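PDB 4AT2: 3-ketosteroid-delta4-5alpha-dehydrogenase from Rhodococcus jostii, which catalyses the FAD-dependent introduction of a double bond between C4 and C5 of 5alpha-3-ketosteroids, a reaction of bacterial steroid breakdown. Local coordinates for residues M203-K206 with P207-T211; S496-G499 with R500-G503; K124-D127 with Y128-S132; E134-N137 with W138-C142. One frame throughout, in Å; residues are numbered along the deposited sequence. Where two conformers were deposited one is given.

Interaction 1: residues M203-K206 with P207-T211; sequences MLMK and PLVET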
# COMPACT_ATOMS: atom_id res chain seq x y z
N MET A 203 19.01 16.87 -20.76
CA MET A 203 18.79 18.23 -21.26
C MET A 203 17.83 19.05 -20.40
O MET A 203 17.59 20.22 -20.67
CB MET A 203 18.37 18.25 -22.74
CG MET A 203 19.55 18.25 -23.71
SD MET A 203 20.82 19.50 -23.37
CE MET A 203 19.86 21.01 -23.56
N LEU A 204 17.29 18.43 -19.35
CA LEU A 204 16.71 19.18 -18.25
C LEU A 204 17.83 19.58 -17.29
O LEU A 204 17.94 20.75 -16.92
CB LEU A 204 15.62 18.38 -17.53
CG LEU A 204 15.06 18.95 -16.22
CD1 LEU A 204 14.44 20.33 -16.40
CD2 LEU A 204 14.05 17.97 -15.64
N MET A 205 18.66 18.61 -16.90
CA MET A 205 19.72 18.83 -15.91
C MET A 205 20.79 19.84 -16.33
O MET A 205 21.16 20.71 -15.55
CB MET A 205 20.42 17.52 -15.56
CG MET A 205 19.72 16.67 -14.52
SD MET A 205 19.34 17.52 -12.97
CE MET A 205 20.94 17.76 -12.25
N LYS A 206 21.31 19.69 -17.55
CA LYS A 206 22.46 20.48 -18.00
C LYS A 206 22.23 22.00 -17.93
O LYS A 206 23.04 22.70 -17.31
CB LYS A 206 22.92 20.02 -19.40
CG LYS A 206 24.15 20.75 -19.92
CD LYS A 206 24.53 20.20 -21.29
CE LYS A 206 25.90 20.69 -21.73
NZ LYS A 206 25.77 21.82 -22.69
N PRO A 207 21.14 22.51 -18.55
CA PRO A 207 20.89 23.97 -18.42
C PRO A 207 20.70 24.45 -16.98
O PRO A 207 21.11 25.56 -16.65
CB PRO A 207 19.60 24.19 -19.23
CG PRO A 207 19.45 22.99 -20.09
CD PRO A 207 20.12 21.85 -19.38
N LEU A 208 20.08 23.63 -16.14
CA LEU A 208 19.88 23.99 -14.73
C LEU A 208 21.22 24.05 -13.98
O LEU A 208 21.46 24.95 -13.18
CB LEU A 208 18.90 23.03 -14.04
CG LEU A 208 17.46 23.02 -14.59
CD1 LEU A 208 16.55 22.17 -13.72
CD2 LEU A 208 16.87 24.41 -14.69
N VAL A 209 22.09 23.09 -14.27
CA VAL A 209 23.43 23.07 -13.68
C VAL A 209 24.22 24.31 -14.10
O VAL A 209 24.83 24.98 -13.27
CB VAL A 209 24.18 21.75 -14.00
CG1 VAL A 209 25.66 21.86 -13.66
CG2 VAL A 209 23.54 20.59 -13.24
N GLU A 210 24.17 24.63 -15.40
CA GLU A 210 24.80 25.85 -15.91
C GLU A 210 24.29 27.08 -15.18
O GLU A 210 25.07 27.95 -14.79
CB GLU A 210 24.54 25.99 -17.41
CG GLU A 210 25.21 24.94 -18.28
CD GLU A 210 24.88 25.11 -19.75
OE1 GLU A 210 23.75 25.52 -20.09
OE2 GLU A 210 25.77 24.83 -20.58
N THR A 211 22.97 27.14 -14.97
CA THR A 211 22.33 28.24 -14.27
C THR A 211 22.86 28.33 -12.83
O THR A 211 23.26 29.40 -12.37
CB THR A 211 20.79 28.09 -14.28
OG1 THR A 211 20.33 28.10 -15.63
CG2 THR A 211 20.12 29.22 -13.50

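Interaction 2: residues S496-G499 with R500-G503; sequences SFYG and RRAG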
# COMPACT_ATOMS: atom_id res chain seq x y z
N SER A 496 11.40 19.11 -9.68
CA SER A 496 11.85 20.47 -10.03
C SER A 496 10.96 21.54 -9.39
O SER A 496 11.47 22.54 -8.87
CB SER A 496 11.94 20.67 -11.54
OG SER A 496 10.69 20.43 -12.17
N PHE A 497 9.64 21.33 -9.39
CA PHE A 497 8.70 22.32 -8.85
C PHE A 497 8.92 22.49 -7.35
O PHE A 497 9.04 23.63 -6.84
CB PHE A 497 7.26 21.86 -9.14
CG PHE A 497 6.20 22.87 -8.80
CD1 PHE A 497 5.77 23.06 -7.48
CD2 PHE A 497 5.59 23.61 -9.81
CE1 PHE A 497 4.78 23.99 -7.17
CE2 PHE A 497 4.59 24.54 -9.51
CZ PHE A 497 4.19 24.73 -8.19
N TYR A 498 8.94 21.38 -6.62
CA TYR A 498 9.10 21.43 -5.15
C TYR A 498 10.56 21.60 -4.71
O TYR A 498 10.81 22.07 -3.60
CB TYR A 498 8.33 20.30 -4.43
CG TYR A 498 6.86 20.58 -4.57
CD1 TYR A 498 6.30 21.70 -3.96
CD2 TYR A 498 6.05 19.81 -5.41
CE1 TYR A 498 4.96 22.02 -4.13
CE2 TYR A 498 4.72 20.12 -5.59
CZ TYR A 498 4.18 21.22 -4.95
OH TYR A 498 2.86 21.54 -5.14
N GLY A 499 11.49 21.27 -5.60
CA GLY A 499 12.90 21.64 -5.41
C GLY A 499 13.02 23.16 -5.32
O GLY A 499 13.62 23.68 -4.38
N ARG A 500 12.43 23.86 -6.28
CA ARG A 500 12.36 25.33 -6.21
C ARG A 500 11.84 25.82 -4.85
O ARG A 500 12.46 26.68 -4.20
CB ARG A 500 11.49 25.90 -7.33
CG ARG A 500 12.12 25.83 -8.71
CD ARG A 500 11.15 26.36 -9.76
NE ARG A 500 10.83 27.77 -9.52
CZ ARG A 500 9.79 28.41 -10.06
NH1 ARG A 500 8.96 27.78 -10.88
NH2 ARG A 500 9.59 29.69 -9.77
N ARG A 501 10.71 25.26 -4.43
CA ARG A 501 10.07 25.67 -3.18
C ARG A 501 11.00 25.41 -1.99
O ARG A 501 11.07 26.22 -1.06
CB ARG A 501 8.73 24.94 -2.99
CG ARG A 501 7.65 25.38 -3.96
CD ARG A 501 7.05 26.74 -3.59
NE ARG A 501 6.05 27.15 -4.59
CZ ARG A 501 4.78 26.73 -4.61
NH1 ARG A 501 4.32 25.90 -3.68
NH2 ARG A 501 3.96 27.15 -5.57
N ALA A 502 11.73 24.29 -2.02
CA ALA A 502 12.65 23.97 -0.92
C ALA A 502 13.77 24.99 -0.86
O ALA A 502 14.18 25.40 0.24
CB ALA A 502 13.23 22.57 -1.08
N GLY A 503 14.29 25.40 -2.02
CA GLY A 503 15.38 26.39 -2.05
C GLY A 503 14.92 27.75 -1.55
O GLY A 503 15.63 28.43 -0.81

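Interaction 3: residues K124-D127 with Y128-S132; sequences KITD and YCEGS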
# COMPACT_ATOMS: atom_id res chain seq x y z
N LYS A 124 -1.54 19.79 -2.42
CA LYS A 124 -0.31 19.77 -3.21
C LYS A 124 -0.60 19.76 -4.71
O LYS A 124 -0.01 20.53 -5.46
CB LYS A 124 0.59 18.58 -2.84
CG LYS A 124 2.01 18.71 -3.37
CD LYS A 124 2.92 17.55 -2.96
CE LYS A 124 3.04 17.49 -1.44
NZ LYS A 124 4.43 17.32 -0.96
N ILE A 125 -1.51 18.90 -5.14
CA ILE A 125 -1.87 18.85 -6.56
C ILE A 125 -2.44 20.19 -7.05
O ILE A 125 -2.04 20.67 -8.11
CB ILE A 125 -2.76 17.64 -6.89
CG1 ILE A 125 -1.88 16.37 -6.87
CG2 ILE A 125 -3.43 17.82 -8.25
CD1 ILE A 125 -2.65 15.07 -7.02
N THR A 126 -3.32 20.80 -6.25
CA THR A 126 -3.90 22.11 -6.61
C THR A 126 -2.79 23.14 -6.81
O THR A 126 -2.74 23.84 -7.84
CB THR A 126 -4.93 22.59 -5.56
OG1 THR A 126 -5.94 21.59 -5.41
CG2 THR A 126 -5.61 23.89 -6.00
N ASP A 127 -1.88 23.19 -5.84
CA ASP A 127 -0.73 24.08 -5.87
C ASP A 127 0.16 23.84 -7.11
O ASP A 127 0.55 24.78 -7.80
CB ASP A 127 0.05 23.88 -4.57
CG ASP A 127 1.31 24.69 -4.52
OD1 ASP A 127 1.22 25.93 -4.45
OD2 ASP A 127 2.39 24.07 -4.50
N TYR A 128 0.48 22.58 -7.37
CA TYR A 128 1.28 22.20 -8.53
C TYR A 128 0.61 22.64 -9.84
O TYR A 128 1.28 23.12 -10.76
CB TYR A 128 1.44 20.68 -8.52
CG TYR A 128 2.36 20.10 -9.57
CD1 TYR A 128 3.75 20.12 -9.41
CD2 TYR A 128 1.84 19.50 -10.71
CE1 TYR A 128 4.59 19.58 -10.37
CE2 TYR A 128 2.67 18.95 -11.68
CZ TYR A 128 4.04 18.99 -11.50
OH TYR A 128 4.85 18.44 -12.45
N CYS A 129 -0.71 22.48 -9.91
CA CYS A 129 -1.44 22.84 -11.13
C CYS A 129 -1.52 24.35 -11.33
O CYS A 129 -1.35 24.86 -12.45
CB CYS A 129 -2.84 22.23 -11.11
SG CYS A 129 -2.78 20.44 -11.29
N GLU A 130 -1.79 25.08 -10.25
CA GLU A 130 -1.91 26.53 -10.35
C GLU A 130 -0.58 27.19 -10.73
O GLU A 130 -0.58 28.26 -11.36
CB GLU A 130 -2.46 27.12 -9.05
CG GLU A 130 -3.91 26.74 -8.77
CD GLU A 130 -4.92 27.24 -9.80
OE1 GLU A 130 -4.69 28.30 -10.44
OE2 GLU A 130 -5.98 26.59 -9.95
N GLY A 131 0.53 26.56 -10.37
CA GLY A 131 1.85 27.11 -10.68
C GLY A 131 2.53 26.51 -11.91
O GLY A 131 3.69 26.81 -12.18
N SER A 132 1.80 25.67 -12.66
CA SER A 132 2.44 24.86 -13.71
C SER A 132 2.97 25.67 -14.90
O SER A 132 4.10 25.47 -15.35
CB SER A 132 1.50 23.75 -14.20
OG SER A 132 2.25 22.71 -14.83

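Interaction 4: residues E134-N137 with W138-C142; sequences EHYN and WLVDC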
# COMPACT_ATOMS: atom_id res chain seq x y z
N GLU A 134 3.74 28.88 -14.93
CA GLU A 134 4.88 29.66 -14.42
C GLU A 134 6.14 28.79 -14.37
O GLU A 134 7.24 29.24 -14.72
CB GLU A 134 4.58 30.26 -13.04
CG GLU A 134 5.64 31.24 -12.51
CD GLU A 134 6.87 30.56 -11.91
OE1 GLU A 134 6.80 29.36 -11.59
OE2 GLU A 134 7.92 31.23 -11.75
N HIS A 135 5.96 27.54 -13.95
CA HIS A 135 7.10 26.63 -13.83
C HIS A 135 7.68 26.25 -15.17
O HIS A 135 8.90 26.21 -15.32
CB HIS A 135 6.71 25.42 -12.99
CG HIS A 135 7.86 24.51 -12.67
ND1 HIS A 135 8.97 24.94 -12.03
CD2 HIS A 135 8.05 23.16 -12.92
CE1 HIS A 135 9.83 23.91 -11.89
NE2 HIS A 135 9.26 22.82 -12.44
N TYR A 136 6.82 26.02 -16.17
CA TYR A 136 7.30 25.76 -17.53
C TYR A 136 8.16 26.94 -17.99
O TYR A 136 9.25 26.76 -18.51
CB TYR A 136 6.14 25.56 -18.51
CG TYR A 136 6.60 25.44 -19.95
CD1 TYR A 136 7.07 24.22 -20.45
CD2 TYR A 136 6.61 26.55 -20.80
CE1 TYR A 136 7.52 24.11 -21.77
CE2 TYR A 136 7.06 26.45 -22.11
CZ TYR A 136 7.50 25.23 -22.60
OH TYR A 136 7.95 25.13 -23.90
N ASN A 137 7.63 28.15 -17.81
CA ASN A 137 8.32 29.37 -18.20
C ASN A 137 9.65 29.56 -17.47
O ASN A 137 10.63 30.02 -18.04
CB ASN A 137 7.40 30.58 -18.00
CG ASN A 137 6.23 30.57 -18.97
OD1 ASN A 137 6.31 29.98 -20.05
ND2 ASN A 137 5.13 31.22 -18.58
N TRP A 138 9.66 29.18 -16.20
CA TRP A 138 10.85 29.22 -15.36
C TRP A 138 11.92 28.30 -15.91
O TRP A 138 13.09 28.69 -16.01
CB TRP A 138 10.46 28.84 -13.94
CG TRP A 138 11.56 29.00 -12.92
CD1 TRP A 138 11.83 30.10 -12.12
CD2 TRP A 138 12.56 28.00 -12.56
NE1 TRP A 138 12.89 29.86 -11.30
CE2 TRP A 138 13.39 28.62 -11.52
CE3 TRP A 138 12.84 26.70 -12.97
CZ2 TRP A 138 14.44 27.93 -10.93
CZ3 TRP A 138 13.92 26.03 -12.37
CH2 TRP A 138 14.69 26.63 -11.37
N LEU A 139 11.54 27.10 -16.32
CA LEU A 139 12.49 26.15 -16.93
C LEU A 139 13.05 26.69 -18.24
O LEU A 139 14.26 26.61 -18.49
CB LEU A 139 11.82 24.79 -17.17
CG LEU A 139 11.42 24.07 -15.89
CD1 LEU A 139 10.48 22.88 -16.22
CD2 LEU A 139 12.65 23.60 -15.12
N VAL A 140 12.17 27.23 -19.08
CA VAL A 140 12.59 27.83 -20.34
C VAL A 140 13.59 28.96 -20.08
O VAL A 140 14.62 29.05 -20.77
CB VAL A 140 11.38 28.29 -21.19
CG1 VAL A 140 11.84 29.14 -22.37
CG2 VAL A 140 10.61 27.07 -21.68
N ASP A 141 13.31 29.80 -19.08
CA ASP A 141 14.20 30.90 -18.73
C ASP A 141 15.59 30.41 -18.33
O ASP A 141 16.59 31.05 -18.65
CB ASP A 141 13.59 31.75 -17.61
CG ASP A 141 14.49 32.89 -17.18
OD1 ASP A 141 14.53 33.93 -17.89
OD2 ASP A 141 15.15 32.76 -16.13
N CYS A 142 15.65 29.26 -17.66
CA CYS A 142 16.92 28.66 -17.24
C CYS A 142 17.67 28.02 -18.40
O CYS A 142 18.79 27.55 -18.23
CB CYS A 142 16.70 27.62 -16.14
SG CYS A 142 16.28 28.29 -14.52

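Interaction 1: residues M203-K206 with P207-T211
Met203 meets Pro207 one turn further along helix 202-214, its CE methyl 4.0 Å from Pro207 CG. The methionine sets out away from that turn, but bends at chi2 (-50°) and chi3 (-61°) fold the thioether back, and the two side chains cross at about a right angle. Pro207 N has no hydrogen to offer, so the helix is kinked here. Met203 O faces the ring instead, 3.3 Å from Pro207 CD, and this buried oxygen has no polar partner in the model. Regular bonding follows: Val209 N reaches Met205 O, and Glu210 N reaches Lys206 O at 2.9 Å in a nearly straight line (171°). Pro207 O is gripped twice, by Thr211 N and by Thr211 OG1 at 2.8 Å, from opposite faces of its plane. On the buried sides Leu204 CD1 touches Leu208 CD1 at 3.9 Å, and the doubly bent Met205 brings CE to 4.0 Å from Val209 CG2. Outside, Lys206 NZ and Glu210 OE2 form only a long salt bridge of 3.7 Å. With an alanine in place of Pro207 the ring carbons CG and CD would be gone, and Met203 CE would probably lose its seat and be freer to turn. This is a proline kink in a helix that packs on helix 51-62, with Met205 against a glycine-rich segment consistent with a Rossmann-type FAD site.

Interaction 2: residues S496-G499 with R500-G503
Backbone bonds from each residue to the fourth one on carry helix 490-507 through this junction, from Arg500 N to Ser496 O (3.1 Å, 170°) to Gly503 N on Gly499 O, though Arg501 N to Phe497 O is weak at 3.4 Å. Arg501 carries the side-chain contact. A bend at chi2 (-76°) lays its chain beside Phe497 and Tyr498, pointing the same way as both. Phe497 CE1 stands 3.6 Å above one face of the guanidinium, offset toward the rim; with ring and guanidinium planes 64° apart, this is no parallel stack. Arg501 CG approaches Tyr498 CD1 at 3.9 Å, and Phe497 CD1 sits 3.4 Å above the centre of the Tyr498 ring. The polar ends converge: Arg501 NH1 and Tyr498 OH both bind Asp127 OD2. Arg500 packs its CB on Phe497 O at 3.4 Å, then leads away to salt bridges with Glu59 and Glu134. The helix thus lies among three others, with Ser496 and Arg500 on helix 51-62, Phe497 and Tyr498 on helix 122-130, and Arg500 tied to helix 132-141, while Arg501 and Ala502 cover the 456-458 loop that leads into strand 459-461.

Interaction 3: residues K124-D127 with Y128-S132
Tyr128 N bonds to Lys124 O at 2.8 Å (166°), one of four successive main-chain bonds that run to the end of helix 122-130, where a single glycine joins it to helix 132-141. In this helix-to-helix joint the bonding holds through Cys129 N on Ile125 O and Glu130 N on Thr126 O. It ends with Gly131 N on Asp127 O, stretched to 3.1 Å and bent to 142°. Gly131 is the first residue to leave helical backbone angles and also stands at the N-cap position of the next helix, so one residue serves both ends.

Apolar contact is modest. Ile125 CG2 lies 4.1 Å from Cys129 SG, and the two face helix 105-115 together, where Met112 touches both. Thr126 CG2 comes within 4.3 Å of Glu130 CG on a more open side.

Side-chain carbons also pack on backbone oxygens: Glu130 CG rests against Thr126 O at 3.3 Å, and Tyr128 sets its CB on Lys124 O at 3.4 Å before the ring leads away.

Among the polar ends, Thr126 OG1 turns back to Glu122 O one turn earlier, while three others look outward to other parts of the fold. Lys124 NZ bonds to Ser479 O and makes a cation-pi contact with the Tyr498 ring, and Tyr128 OH bonds to Tyr88 O. Asp127, with CG anti to the backbone N (chi1 176°), turns to helix 490-507, where its OD2 takes up Tyr498 OH and Arg501 NH1. Cys129 SG, lying beside its own backbone N, stands 3.3 Å from Ile125 O.

Interaction 4: residues E134-N137 with W138-C142
The shortest polar bond across this turn of helix 132-141 runs from Trp138 N to Glu134 O, 2.8 Å long. Leu139 N on His135 O, Val140 N on Tyr136 O and Asp141 N on Asn137 O continue the same pattern. On this frame the Tyr136 and His135 rings each meet a residue one turn on. Val140 CG2 sits over one face of the Tyr136 ring, 4.0 Å from its centroid and 26° off the normal, a CH-pi contact in which CE2 is the nearest ring atom at 3.6 Å. Leu139 CD1 makes a looser one over a face of His135, 4.3 Å from that centroid. The His135 and Trp138 rings are nearly parallel (17°) but slid so far apart, with centroids 6.0 Å from each other, that they barely overlap. The same first torsion in both (CG anti to the backbone N, chi1 -173°) starts the two rings off alike, consistent with their near-parallel planes. Cys142 SG lies over one face of the Trp138 ring, 3.8 Å above its plane. His135 is held by Ser496 at NE2 and by Arg500 at ND1, which fixes how its ring is turned. With an alanine in place of Tyr136, Val140 CG2 would probably lose the face it rests on, and a gap would open toward Phe146 and His186. What results is an amphipathic, aromatic-rich helix packed within the FAD-binding domain, Trp138 against helix 51-62 and Leu139 against helix 202-214.

From the N terminus the order is interaction 3, interaction 4, interaction 1 and interaction 2. Each lies within eight or nine consecutive residues and joins one helical turn to the next, so none closes a long loop, and being in series they neither nest nor cross. Interactions 3 and 4 adjoin in sequence and otherwise do not touch. Interaction 4 meets interaction 1 where Leu208 CD2 lies 3.5 Å from Cys142 CB. Interaction 2, on the late helix 490-507, comes back to the earlier helices and touches both interaction 3 and interaction 4, but stays about 5 Å from interaction 1 at the nearest atoms. Helices 122-130, 132-141, 202-214 and 490-507 are thereby joined near the FAD.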